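Local structure of putative C39-like peptidase (Bacillus anthracis, 3ERV) at residues F113-A116 against K117-L120; T128-S131 against I132-Y136. The protein is of unproven function but is probably a papain-like cysteine peptidase of the C39 type, associated with the membrane. One frame throughout, in Å; residues are numbered along the deposited sequence.

Contact 1: F113-A116 against K117-L120; sequences FQLA and KKYL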
loop_
_atom_site.group_PDB
_atom_site.type_symbol
_atom_site.label_atom_id
_atom_site.label_comp_id
_atom_site.label_asym_id
_atom_site.label_seq_id
_atom_site.Cartn_x
_atom_site.Cartn_y
_atom_site.Cartn_z
ATOM N N PHE A 113 -2.000 6.702 5.736
ATOM C CA PHE A 113 -1.210 7.093 6.910
ATOM C C PHE A 113 -2.077 7.573 8.095
ATOM O O PHE A 113 -1.838 7.211 9.253
ATOM C CB PHE A 113 -0.197 8.182 6.538
ATOM C CG PHE A 113 0.630 8.679 7.716
ATOM C CD1 PHE A 113 1.508 7.820 8.389
ATOM C CD2 PHE A 113 0.515 9.991 8.160
ATOM C CE1 PHE A 113 2.285 8.253 9.443
ATOM C CE2 PHE A 113 1.289 10.442 9.249
ATOM C CZ PHE A 113 2.177 9.554 9.891
ATOM N N GLN A 114 -3.091 8.369 7.816
ATOM C CA GLN A 114 -3.965 8.799 8.884
ATOM C C GLN A 114 -4.603 7.601 9.580
ATOM O O GLN A 114 -4.782 7.614 10.796
ATOM C CB GLN A 114 -5.064 9.742 8.376
ATOM C CG GLN A 114 -4.554 11.092 8.020
ATOM C CD GLN A 114 -3.669 11.693 9.127
ATOM O OE1 GLN A 114 -2.520 12.072 8.874
ATOM N NE2 GLN A 114 -4.197 11.761 10.360
ATOM N N LEU A 115 -4.943 6.564 8.813
ATOM C CA LEU A 115 -5.591 5.423 9.419
ATOM C C LEU A 115 -4.563 4.719 10.297
ATOM O O LEU A 115 -4.904 4.249 11.381
ATOM C CB LEU A 115 -6.172 4.462 8.358
ATOM C CG LEU A 115 -6.941 3.199 8.819
ATOM C CD1 LEU A 115 -7.967 3.519 9.930
ATOM C CD2 LEU A 115 -7.647 2.547 7.639
ATOM N N ALA A 116 -3.320 4.623 9.809
ATOM C CA ALA A 116 -2.274 3.940 10.576
ATOM C C ALA A 116 -2.062 4.634 11.937
ATOM O O ALA A 116 -1.833 3.972 12.968
ATOM C CB ALA A 116 -0.921 3.910 9.791
ATOM N N LYS A 117 -2.085 5.966 11.900
ATOM C CA LYS A 117 -1.930 6.794 13.110
ATOM C C LYS A 117 -3.043 6.614 14.143
ATOM O O LYS A 117 -2.802 6.786 15.318
ATOM C CB LYS A 117 -1.884 8.270 12.724
ATOM C CG LYS A 117 -0.662 8.674 11.998
ATOM C CD LYS A 117 -0.131 9.957 12.648
ATOM C CE LYS A 117 0.944 9.622 13.648
ATOM N NZ LYS A 117 1.124 10.774 14.609
ATOM N N LYS A 118 -4.252 6.272 13.704
ATOM C CA LYS A 118 -5.326 5.990 14.624
ATOM C C LYS A 118 -4.856 4.888 15.585
ATOM O O LYS A 118 -5.133 4.914 16.795
ATOM C CB LYS A 118 -6.588 5.523 13.882
ATOM C CG LYS A 118 -7.806 5.379 14.793
ATOM C CD LYS A 118 -9.006 4.637 14.153
ATOM C CE LYS A 118 -10.098 4.341 15.190
ATOM N NZ LYS A 118 -9.972 2.939 15.716
ATOM N N TYR A 119 -4.131 3.920 15.038
ATOM C CA TYR A 119 -3.757 2.743 15.809
ATOM C C TYR A 119 -2.334 2.837 16.395
ATOM O O TYR A 119 -2.042 2.190 17.390
ATOM C CB TYR A 119 -3.866 1.492 14.926
ATOM C CG TYR A 119 -5.271 1.132 14.660
ATOM C CD1 TYR A 119 -5.966 0.292 15.530
ATOM C CD2 TYR A 119 -5.955 1.675 13.570
ATOM C CE1 TYR A 119 -7.270 0.002 15.291
ATOM C CE2 TYR A 119 -7.257 1.374 13.337
ATOM C CZ TYR A 119 -7.897 0.545 14.189
ATOM O OH TYR A 119 -9.198 0.257 13.942
ATOM N N LEU A 120 -1.469 3.606 15.753
ATOM C CA LEU A 120 -0.097 3.817 16.224
ATOM C C LEU A 120 0.233 5.339 16.269
ATOM O O LEU A 120 1.092 5.835 15.508
ATOM C CB LEU A 120 0.882 3.095 15.297
ATOM C CG LEU A 120 0.793 1.557 15.200
ATOM C CD1 LEU A 120 1.704 1.069 14.041
ATOM C CD2 LEU A 120 1.169 0.885 16.518
#
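K117 lays its aliphatic chain over one face of the F113 ring, one helical turn earlier, in a CH-pi contact. Its CG stands 3.8 Å from the centroid of the F113 ring, 18° off the normal and shifted toward the rim, while K117 CD comes 3.6 Å from CZ of F113. The two side chains slant across one another. F113 reaches this place because its CG lies anti to the backbone N (chi1 178°), and the lysine follows the ring by bending at chi2 and chi3; its ammonium NZ then bonds to P121 O.

On another side of the helix, L115 and Y119 run side by side and point the same way, with L115 CD1 4.1 Å from Y119 CE2. Like F113 and K117, they are an i to i+4 pair along one helix. The carbonyl O of L115 meets the edge of the tyrosine ring in its plane, 3.5 Å from CD2.

Beneath these pairs, K117 N bonds to F113 O at 2.9 Å. A116 O takes two donors: L120 N at 2.8 Å in the carbonyl plane, and Y119 N from well above that plane.

The Y119 hydroxyl bonds to E74 and K70 of helix 68-74. Helix 109-119 thus spans several neighbours: L115 and Y119 pack on helices 50-61 and 68-74, while F113, A116 and L120 touch strand 220-223, A116 and L120 meeting helix 50-61 as well.

Contact 2: T128-S131 against I132-Y136; sequences TGKS and IEELY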
loop_
_atom_site.group_PDB
_atom_site.type_symbol
_atom_site.label_atom_id
_atom_site.label_comp_id
_atom_site.label_asym_id
_atom_site.label_seq_id
_atom_site.Cartn_x
_atom_site.Cartn_y
_atom_site.Cartn_z
ATOM N N THR A 128 6.853 8.271 2.485
ATOM C CA THR A 128 6.648 8.608 1.058
ATOM C C THR A 128 7.678 9.636 0.559
ATOM O O THR A 128 7.942 10.610 1.238
ATOM C CB THR A 128 5.222 9.102 0.855
ATOM O OG1 THR A 128 4.342 7.998 1.101
ATOM C CG2 THR A 128 4.982 9.696 -0.583
ATOM N N GLY A 129 8.292 9.394 -0.594
ATOM C CA GLY A 129 9.318 10.305 -1.110
ATOM C C GLY A 129 10.747 10.003 -0.674
ATOM O O GLY A 129 11.674 10.576 -1.209
ATOM N N LYS A 130 10.944 9.145 0.324
ATOM C CA LYS A 130 12.285 8.813 0.775
ATOM C C LYS A 130 12.786 7.861 -0.262
ATOM O O LYS A 130 12.029 7.493 -1.156
ATOM C CB LYS A 130 12.239 8.090 2.115
ATOM C CG LYS A 130 11.667 8.927 3.263
ATOM C CD LYS A 130 12.631 10.003 3.619
ATOM C CE LYS A 130 12.389 10.530 5.001
ATOM N NZ LYS A 130 11.579 11.758 4.885
ATOM N N SER A 131 14.027 7.411 -0.132
ATOM C CA SER A 131 14.619 6.529 -1.133
ATOM C C SER A 131 14.358 5.073 -0.805
ATOM O O SER A 131 14.151 4.732 0.343
ATOM C CB SER A 131 16.142 6.775 -1.218
ATOM O OG SER A 131 16.908 5.638 -0.819
ATOM N N ILE A 132 14.424 4.208 -1.805
ATOM C CA ILE A 132 14.263 2.774 -1.567
ATOM C C ILE A 132 15.158 2.287 -0.408
ATOM O O ILE A 132 14.777 1.393 0.367
ATOM C CB ILE A 132 14.495 1.952 -2.875
ATOM C CG1 ILE A 132 13.897 0.561 -2.779
ATOM C CG2 ILE A 132 15.964 1.890 -3.244
ATOM C CD1 ILE A 132 12.443 0.573 -2.495
ATOM N N GLU A 133 16.332 2.890 -0.262
ATOM C CA GLU A 133 17.289 2.387 0.711
ATOM C C GLU A 133 16.781 2.575 2.127
ATOM O O GLU A 133 17.066 1.770 3.002
ATOM C CB GLU A 133 18.632 3.104 0.567
ATOM C CG GLU A 133 19.524 2.510 -0.508
ATOM C CD GLU A 133 18.992 2.795 -1.905
ATOM O OE1 GLU A 133 19.143 1.903 -2.781
ATOM O OE2 GLU A 133 18.401 3.898 -2.104
ATOM N N GLU A 134 16.094 3.686 2.347
ATOM C CA GLU A 134 15.401 3.941 3.588
ATOM C C GLU A 134 14.437 2.791 3.905
ATOM O O GLU A 134 14.325 2.371 5.063
ATOM C CB GLU A 134 14.567 5.215 3.465
ATOM C CG GLU A 134 15.381 6.473 3.470
ATOM C CD GLU A 134 15.895 6.736 4.853
ATOM O OE1 GLU A 134 17.137 6.642 5.040
ATOM O OE2 GLU A 134 15.039 6.977 5.759
ATOM N N LEU A 135 13.722 2.327 2.884
ATOM C CA LEU A 135 12.733 1.271 3.094
ATOM C C LEU A 135 13.423 -0.018 3.526
ATOM O O LEU A 135 12.969 -0.704 4.452
ATOM C CB LEU A 135 11.843 1.060 1.858
ATOM C CG LEU A 135 10.576 1.939 1.726
ATOM C CD1 LEU A 135 10.939 3.413 1.646
ATOM C CD2 LEU A 135 9.712 1.539 0.523
ATOM N N TYR A 136 14.536 -0.323 2.875
ATOM C CA TYR A 136 15.319 -1.504 3.223
ATOM C C TYR A 136 15.900 -1.397 4.648
ATOM O O TYR A 136 15.995 -2.399 5.373
ATOM C CB TYR A 136 16.436 -1.735 2.185
ATOM C CG TYR A 136 15.932 -2.010 0.778
ATOM C CD1 TYR A 136 14.854 -2.851 0.562
ATOM C CD2 TYR A 136 16.574 -1.464 -0.336
ATOM C CE1 TYR A 136 14.392 -3.117 -0.714
ATOM C CE2 TYR A 136 16.144 -1.732 -1.604
ATOM C CZ TYR A 136 15.046 -2.553 -1.801
ATOM O OH TYR A 136 14.597 -2.812 -3.083
#
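The hydroxyl of S131, the residue just before helix 132-140, donates to the carboxylate of E133 in a short bond of 2.6 Å between OG and OE2. OG meets OE2 on its anti side, 21° out of the carboxylate plane. The glutamate can fold back this far because its chain bends at chi2 (71°) after leaving CB with CG anti to the carbonyl carbon. Its CB also lies 3.4 Å from S131 OG. The distance from S131 OG to E133 N is 2.9 Å. The serine holds the N-cap position.

The backbone carbonyl of the same serine faces the first turn. E134 N makes a weak bond to S131 O at 3.0 Å, bent to 122° at the hydrogen, and L135 brings CD1 to 3.7 Å from this oxygen.

Alongside, K130 and E134 meet through their aliphatic parts, K130 CB lying 3.8 Å from E134 CG. Their charged ends stay apart, with 6.0 Å between K130 NZ and E134 OE2, too far for a salt bridge, though a weak attraction between the opposite charges is possible.

On the buried side of this turn, I132 and L135 turn to W213 of helix 206-215, and L135 also reaches strand 145-150. Chemically, the contact places a hydroxyl and two carboxylates at the start of a helix, where the positive end of the helix dipole would probably stabilise the negative charge of the carboxylates; the short serine bond should further restrain the E133 carboxylate.

How the contacts relate
Contact 1 lies in the later part of helix 109-119 and contact 2 at the opening turn of helix 132-140. They follow in series along the chain, with strand 124-126 between them. Their centres lie 20 Å apart and their nearest atoms about 7 Å apart, without touching. The larger antiparallel sheet relates them: strand 220-223, touched by contact 1, pairs with both 124-126 and 145-150, and the latter receives L135 of contact 2. Both contacts thus border one sheet within the Peptidase_C39-like region, showing how consecutive helices can be tied to a shared strand framework, consistent with a papain-like peptidase fold.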